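Local coordinates for protein putative TIM-barrel metal-dependent hydrolase (Mycobacterium avium subsp. paratuberculosis S397, PDB 4DZI) that is probably a metal-dependent hydrolase of the amidohydrolase superfamily with a TIM-barrel fold, and binds two cadmium ions in a bimetal site, at residues Lys374-Ser377 with Glu378-Arg382. Residues are numbered along the deposited sequence; the frame is centred on the assembly and turned at random.
Sequences KGFS and ESDIR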
ATOM      1  N   LYS C 374      29.679   6.854   2.024  1.00 25.26           N
ATOM      2  CA  LYS C 374      30.656   7.880   1.659  1.00 30.98           C
ATOM      3  C   LYS C 374      30.097   9.300   1.865  1.00 28.21           C
ATOM      4  O   LYS C 374      30.848  10.270   1.938  1.00 34.58           O
ATOM      5  CB  LYS C 374      31.160   7.670   0.232  1.00 39.42           C
ATOM      6  CG  LYS C 374      31.844   6.325   0.011  1.00 45.07           C
ATOM      7  CD  LYS C 374      32.099   6.078  -1.475  1.00 80.92           C
ATOM      8  CE  LYS C 374      32.232   4.595  -1.811  1.00 70.50           C
ATOM      9  NZ  LYS C 374      33.496   3.989  -1.305  1.00 71.93           N
ATOM     10  N   GLY C 375      28.787   9.433   1.999  1.00 28.12           N
ATOM     11  CA  GLY C 375      28.234  10.763   2.284  1.00 37.53           C
ATOM     12  C   GLY C 375      28.248  11.208   3.746  1.00 49.81           C
ATOM     13  O   GLY C 375      27.590  12.182   4.108  1.00 42.82           O
ATOM     14  N   PHE C 376      28.994  10.510   4.597  1.00 22.62           N
ATOM     15  CA  PHE C 376      28.902  10.748   6.037  1.00 16.00           C
ATOM     16  C   PHE C 376      30.289  10.974   6.644  1.00 16.50           C
ATOM     17  O   PHE C 376      31.248  10.387   6.189  1.00 22.68           O
ATOM     18  CB  PHE C 376      28.280   9.519   6.696  1.00 20.17           C
ATOM     19  CG  PHE C 376      26.801   9.391   6.456  1.00 21.76           C
ATOM     20  CD1 PHE C 376      25.901  10.045   7.277  1.00 17.98           C
ATOM     21  CD2 PHE C 376      26.324   8.597   5.414  1.00 18.88           C
ATOM     22  CE1 PHE C 376      24.523   9.939   7.056  1.00 23.02           C
ATOM     23  CE2 PHE C 376      24.949   8.486   5.187  1.00 19.94           C
ATOM     24  CZ  PHE C 376      24.064   9.155   6.012  1.00 22.80           C
ATOM     25  N   SER C 377      30.332  11.757   7.719  1.00 20.36           N
ATOM     26  CA  SER C 377      31.570  11.924   8.495  1.00 21.05           C
ATOM     27  C   SER C 377      32.001  10.622   9.152  1.00 23.97           C
ATOM     28  O   SER C 377      31.198   9.700   9.375  1.00 17.63           O
ATOM     29  CB  SER C 377      31.378  12.975   9.576  1.00 23.52           C
ATOM     30  OG  SER C 377      30.436  12.538  10.532  1.00 20.16           O
ATOM     31  N   GLU C 378      33.278  10.558   9.494  1.00 22.67           N
ATOM     32  CA  GLU C 378      33.828   9.358  10.131  1.00 18.48           C
ATOM     33  C   GLU C 378      33.029   9.059  11.410  1.00 18.59           C
ATOM     34  O   GLU C 378      32.761   7.898  11.721  1.00 21.08           O
ATOM     35  CB  GLU C 378      35.309   9.587  10.472  1.00 23.28           C
ATOM     36  CG  GLU C 378      36.045   8.324  10.858  1.00 29.44           C
ATOM     37  CD  GLU C 378      37.494   8.581  11.246  1.00 30.35           C
ATOM     38  OE1 GLU C 378      37.957   9.732  11.094  1.00 30.89           O
ATOM     39  OE2 GLU C 378      38.154   7.625  11.703  1.00 31.11           O
ATOM     40  N   SER C 379      32.667  10.077  12.171  1.00 15.89           N
ATOM     41  CA  SER C 379      31.937   9.826  13.403  1.00 19.86           C
ATOM     42  C   SER C 379      30.487   9.419  13.179  1.00 24.27           C
ATOM     43  O   SER C 379      29.940   8.652  13.973  1.00 18.01           O
ATOM     44  CB  SER C 379      32.034  10.981  14.403  1.00 23.07           C
ATOM     45  OG  SER C 379      31.543  12.166  13.840  1.00 28.48           O
ATOM     46  N   ASP C 380      29.851   9.923  12.116  1.00 17.57           N
ATOM     47  CA  ASP C 380      28.524   9.412  11.773  1.00 12.69           C
ATOM     48  C   ASP C 380      28.555   7.955  11.293  1.00 15.87           C
ATOM     49  O   ASP C 380      27.607   7.203  11.541  1.00 15.47           O
ATOM     50  CB  ASP C 380      27.821  10.314  10.698  1.00 15.14           C
ATOM     51  CG  ASP C 380      27.205  11.575  11.292  1.00 23.45           C
ATOM     52  OD1 ASP C 380      27.100  11.692  12.534  1.00 24.31           O
ATOM     53  OD2 ASP C 380      26.799  12.453  10.503  1.00 26.69           O
ATOM     54  N   ILE C 381      29.611   7.573  10.580  1.00 16.89           N
ATOM     55  CA  ILE C 381      29.773   6.169  10.172  1.00 19.92           C
ATOM     56  C   ILE C 381      29.876   5.290  11.406  1.00 20.35           C
ATOM     57  O   ILE C 381      29.282   4.220  11.460  1.00 16.32           O
ATOM     58  CB  ILE C 381      30.958   5.963   9.223  1.00 17.03           C
ATOM     59  CG1 ILE C 381      30.645   6.661   7.899  1.00 19.99           C
ATOM     60  CG2 ILE C 381      31.232   4.477   8.984  1.00 16.07           C
ATOM     61  CD1 ILE C 381      31.814   6.788   6.952  1.00 22.17           C
ATOM     62  N   ARG C 382      30.608   5.755  12.420  1.00 14.97           N
ATOM     63  CA  ARG C 382      30.693   5.004  13.694  1.00 18.90           C
ATOM     64  C   ARG C 382      29.329   4.847  14.357  1.00 14.67           C
ATOM     65  O   ARG C 382      29.043   3.801  14.952  1.00 16.20           O
ATOM     66  CB  ARG C 382      31.731   5.664  14.624  1.00 18.79           C
ATOM     67  CG  ARG C 382      31.679   5.292  16.114  1.00 19.58           C
ATOM     68  CD  ARG C 382      32.247   3.908  16.386  1.00 18.68           C
ATOM     69  NE  ARG C 382      32.327   3.607  17.814  1.00 18.04           N
ATOM     70  CZ  ARG C 382      33.463   3.567  18.516  1.00 20.42           C
ATOM     71  NH1 ARG C 382      34.634   3.832  17.934  1.00 17.34           N
ATOM     72  NH2 ARG C 382      33.423   3.248  19.809  1.00 16.51           N
TER
HETATM   73  O   HOH W   1      27.909  13.210   8.385  1.00 22.60           O
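Ser377 and Ile381 are joined by the first backbone bond of a helix, Ile381 N giving its hydrogen to Ser377 O at 2.9 Å, while Ser377 itself keeps extended angles (phi -65°, psi 159°) as the N-cap. Serine suits this place because its short hydroxyl can fold back over the first turn: a chi1 of 66° brings OG within 3.1 Å of Asp380 N, from which it accepts, capping one of the first-turn amides, which lack the i-4 carbonyl of a preceding helical turn. One water accepts from Ser377 N and donates to Asp380 OD2, replacing the direct bond of a true capping box. Aspartate fits as third helical residue, an acceptor whose negative charge at the N-terminal end of the helix probably also gains from the helix dipole. Phe376 and Ile381, apolar and large enough to meet across the turn, form a hydrophobic staple, residue before the cap to fourth of the helix, with Phe376 CB 3.9 Å from Ile381 CG1. The ring crosses the Asp380 side chain at about a right angle, and Phe376 CD1 lies 3.9 Å from Asp380 CB. This surface turn lies against helix 339-346, through Phe376 on Leu339 and Ala343, and against loops holding Tyr7, Val348 and Leu373.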